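Local coordinates for Oxidored_FMN domain-containing protein ([Pseudomonas] geniculata N1, PDB 6L6J) that probably acts as a flavin-dependent 6-hydroxypseudooxynicotine amine oxidase and holds flavin mononucleotide, a [4Fe-4S] cluster and ADP, at residues A[257-260]-A[265-268]; A[374-379]-A[664-669]; A[427-432]-A[511-516]. All coordinates share one frame; numbering follows the deposited sequence.

Contact 1: A[257-260]-A[265-268]; sequences DVNV and WDSG. With FMN (flavin mononucleotide), chain B.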
ATOM      1  N   ASP A 257     -12.941 -10.627  12.932  1.00 25.48           N
ATOM      2  CA  ASP A 257     -12.090  -9.672  12.163  1.00 26.76           C
ATOM      3  C   ASP A 257     -12.926  -9.082  11.014  1.00 26.68           C
ATOM      4  O   ASP A 257     -13.252  -9.854  10.069  1.00 28.11           O
ATOM      5  CB  ASP A 257     -10.803 -10.339  11.657  1.00 25.11           C
ATOM      6  CG  ASP A 257      -9.828  -9.348  11.042  1.00 25.20           C
ATOM      7  OD1 ASP A 257     -10.267  -8.237  10.643  1.00 25.67           O
ATOM      8  OD2 ASP A 257      -8.639  -9.675  10.988  1.00 26.71           O
ATOM      9  N   VAL A 258     -13.283  -7.787  11.081  1.00 25.08           N
ATOM     10  CA  VAL A 258     -14.357  -7.219  10.205  1.00 26.42           C
ATOM     11  C   VAL A 258     -13.859  -5.986   9.438  1.00 26.88           C
ATOM     12  O   VAL A 258     -13.242  -5.066  10.040  1.00 25.22           O
ATOM     13  CB  VAL A 258     -15.681  -6.939  10.953  1.00 26.28           C
ATOM     14  CG1 VAL A 258     -16.373  -8.232  11.373  1.00 26.24           C
ATOM     15  CG2 VAL A 258     -15.509  -5.985  12.128  1.00 24.75           C
ATOM     16  N   ASN A 259     -14.187  -5.975   8.142  1.00 29.03           N
ATOM     17  CA  ASN A 259     -13.767  -4.942   7.162  1.00 33.53           C
ATOM     18  C   ASN A 259     -14.822  -4.842   6.046  1.00 34.79           C
ATOM     19  O   ASN A 259     -15.884  -5.485   6.174  1.00 34.83           O
ATOM     20  CB  ASN A 259     -12.351  -5.246   6.657  1.00 33.09           C
ATOM     21  CG  ASN A 259     -12.281  -6.470   5.765  1.00 32.16           C
ATOM     22  OD1 ASN A 259     -13.278  -7.181   5.586  1.00 31.14           O
ATOM     23  ND2 ASN A 259     -11.098  -6.731   5.218  1.00 28.71           N
ATOM     24  N   VAL A 260     -14.531  -4.087   4.981  1.00 38.50           N
ATOM     25  CA  VAL A 260     -15.475  -3.863   3.839  1.00 38.78           C
ATOM     26  C   VAL A 260     -14.965  -4.626   2.605  1.00 41.07           C
ATOM     27  O   VAL A 260     -13.738  -4.611   2.326  1.00 35.44           O
ATOM     28  CB  VAL A 260     -15.664  -2.362   3.559  1.00 36.45           C
ATOM     29  CG1 VAL A 260     -16.229  -1.653   4.778  1.00 36.41           C
ATOM     30  CG2 VAL A 260     -14.376  -1.691   3.101  1.00 36.94           C
ATOM     31  N   TRP A 265     -11.714  -0.649  -1.531  1.00 30.31           N
ATOM     32  CA  TRP A 265     -12.518  -0.026  -0.445  1.00 31.70           C
ATOM     33  C   TRP A 265     -11.965  -0.381   0.952  1.00 31.54           C
ATOM     34  O   TRP A 265     -12.189   0.393   1.910  1.00 37.13           O
ATOM     35  CB  TRP A 265     -13.976  -0.452  -0.616  1.00 33.27           C
ATOM     36  CG  TRP A 265     -14.549  -0.129  -1.957  1.00 33.25           C
ATOM     37  CD1 TRP A 265     -14.605  -0.945  -3.052  1.00 33.45           C
ATOM     38  CD2 TRP A 265     -15.170   1.107  -2.343  1.00 33.04           C
ATOM     39  NE1 TRP A 265     -15.212  -0.301  -4.100  1.00 34.57           N
ATOM     40  CE2 TRP A 265     -15.580   0.959  -3.687  1.00 34.61           C
ATOM     41  CE3 TRP A 265     -15.404   2.319  -1.695  1.00 33.55           C
ATOM     42  CZ2 TRP A 265     -16.224   1.981  -4.382  1.00 35.06           C
ATOM     43  CZ3 TRP A 265     -16.030   3.331  -2.388  1.00 37.67           C
ATOM     44  CH2 TRP A 265     -16.448   3.159  -3.710  1.00 34.96           C
ATOM     45  N   ASP A 266     -11.262  -1.504   1.079  1.00 31.46           N
ATOM     46  CA  ASP A 266     -10.642  -1.977   2.349  1.00 32.48           C
ATOM     47  C   ASP A 266      -9.313  -1.238   2.598  1.00 29.17           C
ATOM     48  O   ASP A 266      -9.142  -0.645   3.661  1.00 27.25           O
ATOM     49  CB  ASP A 266     -10.449  -3.504   2.326  1.00 32.50           C
ATOM     50  CG  ASP A 266     -10.048  -4.094   3.683  1.00 31.25           C
ATOM     51  OD1 ASP A 266     -10.496  -3.545   4.704  1.00 27.20           O
ATOM     52  OD2 ASP A 266      -9.307  -5.108   3.699  1.00 29.18           O
ATOM     53  N   SER A 267      -8.377  -1.324   1.664  1.00 28.38           N
ATOM     54  CA  SER A 267      -7.096  -0.580   1.710  1.00 29.87           C
ATOM     55  C   SER A 267      -7.273   0.743   0.946  1.00 30.17           C
ATOM     56  O   SER A 267      -6.574   0.949  -0.077  1.00 28.81           O
ATOM     57  CB  SER A 267      -5.979  -1.431   1.152  1.00 31.51           C
ATOM     58  OG  SER A 267      -5.914  -2.674   1.831  1.00 30.05           O
ATOM     59  N   GLY A 268      -8.189   1.589   1.427  1.00 27.01           N
ATOM     60  CA  GLY A 268      -8.525   2.890   0.839  1.00 25.73           C
ATOM     61  C   GLY A 268      -7.340   3.845   0.802  1.00 24.51           C
ATOM     62  O   GLY A 268      -6.905   4.266   1.843  1.00 20.90           O
TER
HETATM   63  N1  FMN B 701      -6.251  -8.638   3.596  1.00 30.60           N
HETATM   64  C2  FMN B 701      -6.459  -9.994   3.623  1.00 31.69           C
HETATM   65  O2  FMN B 701      -7.481 -10.403   4.181  1.00 34.56           O
HETATM   66  N3  FMN B 701      -5.619 -10.908   3.120  1.00 29.69           N
HETATM   67  C4  FMN B 701      -4.472 -10.534   2.528  1.00 28.54           C
HETATM   68  O4  FMN B 701      -3.704 -11.374   2.062  1.00 23.32           O
HETATM   69  C4A FMN B 701      -4.166  -9.080   2.421  1.00 29.52           C
HETATM   70  N5  FMN B 701      -3.031  -8.637   1.830  1.00 29.28           N
HETATM   71  C5A FMN B 701      -2.763  -7.311   1.829  1.00 30.51           C
HETATM   72  C6  FMN B 701      -1.562  -6.855   1.291  1.00 28.75           C
HETATM   73  C7  FMN B 701      -1.288  -5.502   1.311  1.00 27.65           C
HETATM   74  C7M FMN B 701      -0.037  -5.029   0.678  1.00 29.78           C
HETATM   75  C8  FMN B 701      -2.224  -4.549   1.920  1.00 28.42           C
HETATM   76  C8M FMN B 701      -1.962  -3.072   1.920  1.00 33.08           C
HETATM   77  C9  FMN B 701      -3.408  -4.980   2.457  1.00 27.87           C
HETATM   78  C9A FMN B 701      -3.722  -6.332   2.453  1.00 28.46           C
HETATM   79  N10 FMN B 701      -4.907  -6.798   3.040  1.00 28.02           N
HETATM   80  C10 FMN B 701      -5.139  -8.152   3.032  1.00 27.22           C
HETATM   81  C1' FMN B 701      -5.906  -5.885   3.681  1.00 29.24           C
HETATM   82  C2' FMN B 701      -5.470  -5.517   5.086  1.00 26.33           C
HETATM   83  O2' FMN B 701      -5.533  -6.701   5.861  1.00 25.77           O
HETATM   84  C3' FMN B 701      -6.347  -4.479   5.718  1.00 27.04           C
HETATM   85  O3' FMN B 701      -7.656  -5.024   5.887  1.00 29.14           O
HETATM   86  C4' FMN B 701      -6.442  -3.172   4.931  1.00 26.57           C
HETATM   87  O4' FMN B 701      -5.132  -2.777   4.459  1.00 27.59           O
HETATM   88  C5' FMN B 701      -7.084  -2.071   5.764  1.00 22.79           C
HETATM   89  O5' FMN B 701      -6.264  -1.836   6.896  1.00 24.04           O
HETATM   90  P   FMN B 701      -5.149  -0.661   6.875  1.00 25.80           P
HETATM   91  O1P FMN B 701      -5.914   0.634   6.721  1.00 23.09           O
HETATM   92  O2P FMN B 701      -4.481  -0.837   8.203  1.00 26.19           O
HETATM   93  O3P FMN B 701      -4.251  -0.980   5.694  1.00 25.32           O

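Contact 2: A[374-379]-A[664-669]; sequences SGWHPE and GMRYGT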
ATOM      1  N   SER A 374      18.416  -7.007   2.059  1.00 29.81           N
ATOM      2  CA  SER A 374      19.412  -5.919   2.186  1.00 30.03           C
ATOM      3  C   SER A 374      20.010  -5.846   3.600  1.00 31.28           C
ATOM      4  O   SER A 374      21.004  -5.115   3.754  1.00 34.96           O
ATOM      5  CB  SER A 374      18.781  -4.615   1.771  1.00 30.00           C
ATOM      6  OG  SER A 374      18.411  -4.638   0.399  1.00 25.40           O
ATOM      7  N   GLY A 375      19.447  -6.562   4.586  1.00 31.84           N
ATOM      8  CA  GLY A 375      19.772  -6.413   6.026  1.00 30.04           C
ATOM      9  C   GLY A 375      19.359  -5.064   6.631  1.00 30.25           C
ATOM     10  O   GLY A 375      20.027  -4.623   7.576  1.00 28.63           O
ATOM     11  N   TRP A 376      18.290  -4.425   6.129  1.00 31.15           N
ATOM     12  CA  TRP A 376      17.781  -3.108   6.611  1.00 29.76           C
ATOM     13  C   TRP A 376      16.775  -3.310   7.741  1.00 31.64           C
ATOM     14  O   TRP A 376      15.787  -4.047   7.545  1.00 30.26           O
ATOM     15  CB  TRP A 376      17.134  -2.301   5.487  1.00 29.52           C
ATOM     16  CG  TRP A 376      18.107  -1.837   4.450  1.00 31.26           C
ATOM     17  CD1 TRP A 376      19.464  -1.958   4.481  1.00 32.52           C
ATOM     18  CD2 TRP A 376      17.801  -1.144   3.229  1.00 31.98           C
ATOM     19  NE1 TRP A 376      20.017  -1.408   3.358  1.00 32.56           N
ATOM     20  CE2 TRP A 376      19.025  -0.906   2.569  1.00 32.21           C
ATOM     21  CE3 TRP A 376      16.615  -0.723   2.620  1.00 30.98           C
ATOM     22  CZ2 TRP A 376      19.098  -0.229   1.351  1.00 32.11           C
ATOM     23  CZ3 TRP A 376      16.686  -0.082   1.404  1.00 31.12           C
ATOM     24  CH2 TRP A 376      17.912   0.176   0.790  1.00 31.33           C
ATOM     25  N   HIS A 377      17.009  -2.636   8.863  1.00 33.67           N
ATOM     26  CA  HIS A 377      16.094  -2.631  10.031  1.00 36.80           C
ATOM     27  C   HIS A 377      15.263  -1.347  10.011  1.00 31.50           C
ATOM     28  O   HIS A 377      15.690  -0.311   9.513  1.00 28.95           O
ATOM     29  CB  HIS A 377      16.890  -2.886  11.326  1.00 41.88           C
ATOM     30  CG  HIS A 377      17.621  -4.192  11.285  1.00 49.42           C
ATOM     31  ND1 HIS A 377      16.982  -5.397  10.951  1.00 53.91           N
ATOM     32  CD2 HIS A 377      18.921  -4.501  11.498  1.00 50.46           C
ATOM     33  CE1 HIS A 377      17.862  -6.381  10.984  1.00 51.76           C
ATOM     34  NE2 HIS A 377      19.057  -5.857  11.323  1.00 52.96           N
ATOM     35  N   PRO A 378      14.013  -1.406  10.513  1.00 31.18           N
ATOM     36  CA  PRO A 378      13.186  -0.209  10.672  1.00 30.78           C
ATOM     37  C   PRO A 378      13.753   0.939  11.518  1.00 28.11           C
ATOM     38  O   PRO A 378      13.524   2.054  11.131  1.00 28.56           O
ATOM     39  CB  PRO A 378      11.888  -0.721  11.317  1.00 29.35           C
ATOM     40  CG  PRO A 378      12.167  -2.146  11.741  1.00 29.11           C
ATOM     41  CD  PRO A 378      13.295  -2.640  10.868  1.00 29.44           C
ATOM     42  N   GLU A 379      14.407   0.647  12.638  1.00 30.30           N
ATOM     43  CA  GLU A 379      14.950   1.673  13.576  1.00 33.20           C
ATOM     44  C   GLU A 379      16.480   1.602  13.657  1.00 36.48           C
ATOM     45  O   GLU A 379      17.104   2.671  13.558  1.00 39.41           O
ATOM     46  CB  GLU A 379      14.359   1.507  14.968  1.00 33.24           C
ATOM     47  CG  GLU A 379      12.838   1.534  14.981  1.00 36.09           C
ATOM     48  CD  GLU A 379      12.169   2.810  14.478  1.00 34.89           C
ATOM     49  OE1 GLU A 379      12.805   3.879  14.443  1.00 34.85           O
ATOM     50  OE2 GLU A 379      10.999   2.731  14.138  1.00 35.74           O
ATOM     51  N   GLY A 664      22.627   6.048   2.588  1.00 32.42           N
ATOM     52  CA  GLY A 664      22.829   6.157   4.048  1.00 35.23           C
ATOM     53  C   GLY A 664      23.475   4.917   4.672  1.00 33.71           C
ATOM     54  O   GLY A 664      24.263   5.066   5.621  1.00 29.97           O
ATOM     55  N   MET A 665      23.138   3.725   4.179  1.00 35.49           N
ATOM     56  CA  MET A 665      23.630   2.437   4.741  1.00 36.54           C
ATOM     57  C   MET A 665      24.967   2.043   4.086  1.00 37.47           C
ATOM     58  O   MET A 665      25.783   1.439   4.777  1.00 39.25           O
ATOM     59  CB  MET A 665      22.604   1.319   4.525  1.00 34.18           C
ATOM     60  CG  MET A 665      21.263   1.588   5.158  1.00 35.17           C
ATOM     61  SD  MET A 665      21.246   1.440   6.970  1.00 35.83           S
ATOM     62  CE  MET A 665      21.673  -0.292   7.162  1.00 32.17           C
ATOM     63  N   ARG A 666      25.164   2.356   2.802  1.00 40.12           N
ATOM     64  CA  ARG A 666      26.341   1.896   2.020  1.00 47.95           C
ATOM     65  C   ARG A 666      27.563   2.765   2.339  1.00 46.01           C
ATOM     66  O   ARG A 666      28.675   2.257   2.156  1.00 42.15           O
ATOM     67  CB  ARG A 666      26.073   1.879   0.506  1.00 52.19           C
ATOM     68  CG  ARG A 666      24.935   0.965   0.076  1.00 60.86           C
ATOM     69  CD  ARG A 666      25.098  -0.514   0.391  1.00 66.30           C
ATOM     70  NE  ARG A 666      23.811  -1.233   0.349  1.00 74.88           N
ATOM     71  CZ  ARG A 666      23.135  -1.734   1.407  1.00 70.87           C
ATOM     72  NH1 ARG A 666      23.598  -1.638   2.647  1.00 65.18           N
ATOM     73  NH2 ARG A 666      21.994  -2.372   1.204  1.00 68.76           N
ATOM     74  N   TYR A 667      27.393   4.013   2.792  1.00 48.72           N
ATOM     75  CA  TYR A 667      28.541   4.942   2.975  1.00 51.74           C
ATOM     76  C   TYR A 667      29.535   4.352   3.974  1.00 54.75           C
ATOM     77  O   TYR A 667      29.082   3.959   5.066  1.00 55.82           O
ATOM     78  CB  TYR A 667      28.144   6.321   3.489  1.00 52.77           C
ATOM     79  CG  TYR A 667      29.330   7.235   3.702  1.00 53.39           C
ATOM     80  CD1 TYR A 667      30.163   7.575   2.646  1.00 50.87           C
ATOM     81  CD2 TYR A 667      29.637   7.747   4.957  1.00 51.06           C
ATOM     82  CE1 TYR A 667      31.259   8.401   2.826  1.00 51.46           C
ATOM     83  CE2 TYR A 667      30.725   8.586   5.151  1.00 49.10           C
ATOM     84  CZ  TYR A 667      31.536   8.920   4.078  1.00 51.32           C
ATOM     85  OH  TYR A 667      32.620   9.740   4.220  1.00 52.25           O
ATOM     86  N   GLY A 668      30.818   4.288   3.584  1.00 55.87           N
ATOM     87  CA  GLY A 668      31.959   3.961   4.462  1.00 57.55           C
ATOM     88  C   GLY A 668      32.252   2.474   4.539  1.00 63.05           C
ATOM     89  O   GLY A 668      32.951   2.088   5.507  1.00 61.29           O
ATOM     90  N   THR A 669      31.773   1.677   3.567  1.00 64.01           N
ATOM     91  CA  THR A 669      31.971   0.195   3.501  1.00 65.29           C
ATOM     92  C   THR A 669      32.743  -0.195   2.229  1.00 65.38           C
ATOM     93  O   THR A 669      33.190   0.639   1.433  1.00 68.71           O
ATOM     94  CB  THR A 669      30.635  -0.564   3.580  1.00 64.53           C
ATOM     95  OG1 THR A 669      30.010  -0.533   2.289  1.00 58.86           O
ATOM     96  CG2 THR A 669      29.700  -0.021   4.642  1.00 59.89           C
TER

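Contact 3: A[427-432]-A[511-516]; sequences LVRERR and DILDGR. With SO4 (sulfate ion), chain E.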
ATOM      1  N   LEU A 427       7.723  17.552  -3.135  1.00 28.78           N
ATOM      2  CA  LEU A 427       6.547  17.416  -2.226  1.00 31.59           C
ATOM      3  C   LEU A 427       6.075  18.761  -1.665  1.00 32.52           C
ATOM      4  O   LEU A 427       4.905  18.805  -1.257  1.00 34.07           O
ATOM      5  CB  LEU A 427       6.856  16.441  -1.095  1.00 31.26           C
ATOM      6  CG  LEU A 427       6.859  14.970  -1.513  1.00 31.35           C
ATOM      7  CD1 LEU A 427       7.249  14.091  -0.325  1.00 30.78           C
ATOM      8  CD2 LEU A 427       5.501  14.572  -2.084  1.00 27.84           C
ATOM      9  N   VAL A 428       6.903  19.811  -1.658  1.00 32.79           N
ATOM     10  CA  VAL A 428       6.435  21.178  -1.264  1.00 31.46           C
ATOM     11  C   VAL A 428       5.176  21.485  -2.065  1.00 30.21           C
ATOM     12  O   VAL A 428       4.167  21.749  -1.434  1.00 30.66           O
ATOM     13  CB  VAL A 428       7.494  22.281  -1.459  1.00 32.84           C
ATOM     14  CG1 VAL A 428       6.861  23.654  -1.574  1.00 31.61           C
ATOM     15  CG2 VAL A 428       8.535  22.280  -0.341  1.00 35.21           C
ATOM     16  N   ARG A 429       5.240  21.413  -3.403  1.00 33.25           N
ATOM     17  CA  ARG A 429       4.122  21.803  -4.318  1.00 30.12           C
ATOM     18  C   ARG A 429       3.154  20.636  -4.539  1.00 30.32           C
ATOM     19  O   ARG A 429       1.958  20.893  -4.627  1.00 33.19           O
ATOM     20  CB  ARG A 429       4.662  22.286  -5.659  1.00 30.53           C
ATOM     21  CG  ARG A 429       5.330  23.649  -5.594  1.00 32.65           C
ATOM     22  CD  ARG A 429       5.935  24.051  -6.920  1.00 31.02           C
ATOM     23  NE  ARG A 429       6.835  23.023  -7.434  1.00 30.88           N
ATOM     24  CZ  ARG A 429       7.157  22.864  -8.722  1.00 33.12           C
ATOM     25  NH1 ARG A 429       6.639  23.663  -9.651  1.00 35.01           N
ATOM     26  NH2 ARG A 429       7.970  21.888  -9.087  1.00 30.99           N
ATOM     27  N   GLU A 430       3.640  19.398  -4.605  1.00 33.16           N
ATOM     28  CA  GLU A 430       2.773  18.197  -4.815  1.00 35.74           C
ATOM     29  C   GLU A 430       1.769  18.059  -3.664  1.00 32.97           C
ATOM     30  O   GLU A 430       0.592  17.752  -3.962  1.00 31.98           O
ATOM     31  CB  GLU A 430       3.577  16.892  -4.932  1.00 34.74           C
ATOM     32  CG  GLU A 430       4.143  16.636  -6.308  1.00 35.03           C
ATOM     33  CD  GLU A 430       4.586  15.201  -6.565  1.00 37.07           C
ATOM     34  OE1 GLU A 430       3.809  14.276  -6.278  1.00 39.15           O
ATOM     35  OE2 GLU A 430       5.713  15.007  -7.043  1.00 34.51           O
ATOM     36  N   ARG A 431       2.211  18.243  -2.411  1.00 31.81           N
ATOM     37  CA  ARG A 431       1.357  18.026  -1.197  1.00 32.96           C
ATOM     38  C   ARG A 431       0.200  19.027  -1.177  1.00 33.36           C
ATOM     39  O   ARG A 431      -0.790  18.723  -0.499  1.00 34.26           O
ATOM     40  CB  ARG A 431       2.136  18.144   0.119  1.00 30.99           C
ATOM     41  CG  ARG A 431       2.493  19.568   0.522  1.00 30.14           C
ATOM     42  CD  ARG A 431       3.463  19.609   1.680  1.00 30.05           C
ATOM     43  NE  ARG A 431       2.873  19.058   2.904  1.00 31.74           N
ATOM     44  CZ  ARG A 431       3.537  18.809   4.036  1.00 29.46           C
ATOM     45  NH1 ARG A 431       4.839  19.040   4.128  1.00 28.38           N
ATOM     46  NH2 ARG A 431       2.896  18.300   5.069  1.00 27.95           N
ATOM     47  N   ARG A 432       0.322  20.148  -1.905  1.00 34.53           N
ATOM     48  CA  ARG A 432      -0.715  21.215  -2.029  1.00 34.57           C
ATOM     49  C   ARG A 432      -1.675  20.970  -3.202  1.00 33.26           C
ATOM     50  O   ARG A 432      -2.637  21.747  -3.325  1.00 30.74           O
ATOM     51  CB  ARG A 432      -0.035  22.578  -2.195  1.00 36.63           C
ATOM     52  CG  ARG A 432       0.548  23.138  -0.902  1.00 37.83           C
ATOM     53  CD  ARG A 432       1.642  24.121  -1.214  1.00 38.00           C
ATOM     54  NE  ARG A 432       2.065  24.874  -0.053  1.00 40.90           N
ATOM     55  CZ  ARG A 432       3.029  24.527   0.805  1.00 43.21           C
ATOM     56  NH1 ARG A 432       3.680  23.379   0.682  1.00 45.00           N
ATOM     57  NH2 ARG A 432       3.332  25.334   1.814  1.00 42.07           N
ATOM     58  N   ASP A 511       3.688  24.201 -14.267  1.00 39.26           N
ATOM     59  CA  ASP A 511       2.766  25.371 -14.220  1.00 38.38           C
ATOM     60  C   ASP A 511       1.654  25.125 -13.197  1.00 37.51           C
ATOM     61  O   ASP A 511       1.315  26.066 -12.454  1.00 43.05           O
ATOM     62  CB  ASP A 511       2.177  25.675 -15.602  1.00 39.36           C
ATOM     63  CG  ASP A 511       3.232  26.002 -16.649  1.00 40.07           C
ATOM     64  OD1 ASP A 511       4.019  26.937 -16.406  1.00 38.61           O
ATOM     65  OD2 ASP A 511       3.283  25.298 -17.678  1.00 40.47           O
ATOM     66  N   ILE A 512       1.099  23.919 -13.156  1.00 35.27           N
ATOM     67  CA  ILE A 512      -0.051  23.600 -12.255  1.00 37.89           C
ATOM     68  C   ILE A 512       0.447  23.500 -10.818  1.00 35.58           C
ATOM     69  O   ILE A 512      -0.281  23.936  -9.920  1.00 40.14           O
ATOM     70  CB  ILE A 512      -0.789  22.320 -12.682  1.00 39.12           C
ATOM     71  CG1 ILE A 512      -1.079  22.315 -14.184  1.00 40.40           C
ATOM     72  CG2 ILE A 512      -2.054  22.139 -11.857  1.00 39.46           C
ATOM     73  CD1 ILE A 512      -1.635  23.618 -14.727  1.00 41.32           C
ATOM     74  N   LEU A 513       1.639  22.940 -10.628  1.00 36.19           N
ATOM     75  CA  LEU A 513       2.338  22.877  -9.314  1.00 36.69           C
ATOM     76  C   LEU A 513       2.628  24.306  -8.817  1.00 33.33           C
ATOM     77  O   LEU A 513       2.581  24.519  -7.601  1.00 31.21           O
ATOM     78  CB  LEU A 513       3.606  22.013  -9.465  1.00 37.15           C
ATOM     79  CG  LEU A 513       3.369  20.496  -9.546  1.00 35.00           C
ATOM     80  CD1 LEU A 513       4.500  19.783 -10.257  1.00 35.47           C
ATOM     81  CD2 LEU A 513       3.186  19.897  -8.166  1.00 36.49           C
ATOM     82  N   ASP A 514       2.867  25.259  -9.724  1.00 34.86           N
ATOM     83  CA  ASP A 514       3.164  26.680  -9.380  1.00 36.27           C
ATOM     84  C   ASP A 514       1.884  27.521  -9.265  1.00 38.22           C
ATOM     85  O   ASP A 514       2.018  28.710  -8.954  1.00 38.23           O
ATOM     86  CB  ASP A 514       4.079  27.333 -10.411  1.00 35.38           C
ATOM     87  CG  ASP A 514       5.491  26.812 -10.363  1.00 36.26           C
ATOM     88  OD1 ASP A 514       5.868  26.248  -9.318  1.00 37.86           O
ATOM     89  OD2 ASP A 514       6.186  26.952 -11.386  1.00 39.44           O
ATOM     90  N   GLY A 515       0.711  26.931  -9.505  1.00 39.30           N
ATOM     91  CA  GLY A 515      -0.599  27.600  -9.409  1.00 41.09           C
ATOM     92  C   GLY A 515      -0.821  28.601 -10.535  1.00 41.42           C
ATOM     93  O   GLY A 515      -1.512  29.592 -10.280  1.00 40.85           O
ATOM     94  N   ARG A 516      -0.250  28.352 -11.716  1.00 41.58           N
ATOM     95  CA  ARG A 516      -0.383  29.204 -12.927  1.00 44.19           C
ATOM     96  C   ARG A 516      -1.373  28.526 -13.881  1.00 44.28           C
ATOM     97  O   ARG A 516      -0.935  27.807 -14.795  1.00 42.96           O
ATOM     98  CB  ARG A 516       0.986  29.435 -13.576  1.00 47.60           C
ATOM     99  CG  ARG A 516       1.871  30.429 -12.832  1.00 53.69           C
ATOM    100  CD  ARG A 516       2.971  30.994 -13.720  1.00 56.23           C
ATOM    101  NE  ARG A 516       3.713  29.908 -14.356  1.00 59.33           N
ATOM    102  CZ  ARG A 516       4.762  29.275 -13.833  1.00 59.28           C
ATOM    103  NH1 ARG A 516       5.239  29.627 -12.647  1.00 61.61           N
ATOM    104  NH2 ARG A 516       5.333  28.288 -14.504  1.00 56.46           N
TER
HETATM  105  S   SO4 E 704       0.546  28.373   1.122  0.50 61.84           S
HETATM  106  O1  SO4 E 704       0.656  28.376   2.584  1.00120.49           O
HETATM  107  O2  SO4 E 704       1.545  27.472   0.534  1.00143.65           O
HETATM  108  O3  SO4 E 704      -0.790  27.915   0.749  1.00 92.03           O
HETATM  109  O4  SO4 E 704       0.760  29.728   0.619  1.00 78.76           O

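Contact 1: A[257-260]-A[265-268]
Asn259 and Val260, on a barrel strand, meet Asp266 and Trp265 on the short helix that follows it. The strand arrives by way of Asp257, whose carboxylate joins it to Arg224, which also binds FMN, and to the hydroxyl of Tyr168. Asn259 makes the first contact. With CG set between its backbone N and carbonyl carbon (chi1 70°), the amide meets the carboxylate of Asp266, and ND2 gives a weak, strongly bent hydrogen bond to Asp266 OD2 (2.9 Å, 120° at the hydrogen). The amide and carboxylate planes stand nearly perpendicular, 84° apart. A carboxylate suits this place because OD2 can accept several donors at once: besides the amide it takes the FMN ribityl hydroxyl O3' at 2.7 Å and His173, while OD1 accepts Gln278. Next door, Ser267 OG shares a hydrogen bond of 2.7 Å with FMN O4', which ties a second ribityl hydroxyl to this turn. Val260 closes the contact with carbon: its CG2 lies 3.9 Å from Trp265 CB, a small branched side chain packing beside the helix backbone. Strand 255-261 runs between strands 220-229 and 293-296 of the eight-stranded parallel barrel, with Val258 and Val260 packing on helix 279-282 and Asp266 touching strand 293-296.

Contact 2: A[374-379]-A[664-669]
Met665 approaches the Trp376 indole obliquely from one side of the ring plane, and Ser374 CB lies over the face on the other. Met665 SD is 5.0 Å from the centroid of the Trp376 five-membered ring and 31° off its normal. Bends at chi2 and chi3 fold the methionine chain back, so that CG and CE, and not sulfur alone, meet the indole; CG comes to 3.7 Å from Trp376 NE1, and CE to 3.9 Å from Trp376 CD1. A flexible, polarisable methionine fits this buried position, where a chain must mould itself to a large aromatic group. Across the ring Ser374 CB sits 3.7 Å above the Trp376 plane, toward the rim, while its hydroxyl turns to Glu370.

Arg666 comes in at the pyrrole corner. Its guanidinium plane is inclined 39° to the indole, with NH1 near the ring plane at the edge, and NH2 lies 3.1 Å from Trp376 NE1. Both nitrogens are donors, and this closeness is therefore not a hydrogen bond. Ser374 CB meets the guanidinium in turn, at its edge, 4.0 Å from NH2.

A type II beta turn from Arg666, the last helical residue, to Thr669 follows, in which Gly668 readily adopts the positive phi required; Thr669 OG1 donates to Arg666 O at 3.1 Å. Tyr658, Arg661 and Lys662, also on helix 653-666, pack against the tryptophan as well. The arrangement is a Met-aromatic contact, used here as plain packing of an irregular linking loop on the chain's final helix.

Contact 3: A[427-432]-A[511-516]
Arg429 reaches across from its helix to lie over Leu513 and pair with Asp514. On the facing segment, Asp511 pairs within its own segment, OD1 taking Arg516 NH2 at 2.7 Å in a salt bridge. Leu513 is the apolar centre: its CB lies 3.4 Å above the Arg429 guanidinium plane, near the rim, and its CD2 packs 3.9 Å from Glu430 CG, the two side chains running alongside each other. The carboxylate of Glu430 goes elsewhere, to Tyr532 and Arg426.

Asp514 OD1 accepts Arg429 NH1 at 2.7 Å, the donor arriving from above the carboxylate plane, 51° out of it. The arginine reaches it through a bend at chi3 (-53°), and its NH2 is held by Glu510. Asp514 OD2 receives a weak bond from Arg516 NH1. Were Arg429 replaced by an alanine, Asp514 OD1 and Glu510 would probably each lose a charged mate, and Leu513 CB its cover. Gly515, with positive phi and backbone bonds into the last turn, ends helix 509-513 in a Schellman motif. Together, Arg429, Asp511, Asp514 and Arg516 form a salt-bridge network at the join between the Rossmann-like NAD(P)-binding and OYE-like second alpha/beta regions.

From the N terminus, the chain first builds the parallel barrel, where contact 1 closes a tight loop, four residues between its segments, joining strand 255-261 to helix 263-266 at the FMN. It is complete before the others begin. Beyond the cluster-binding cysteines, contact 2 opens at 374-379, in the loop leading to strand 390-394, and closes only at the last helix, enclosing the ADP-binding half. Contact 3 is nested inside that span and links helix 426-430 to helix 509-513. None of the three touch: their centres are 32 to 34 Å apart. One lies at the FMN in the barrel region, the second packs the linking loop on the end of the last helix, and the third joins two alpha/beta regions.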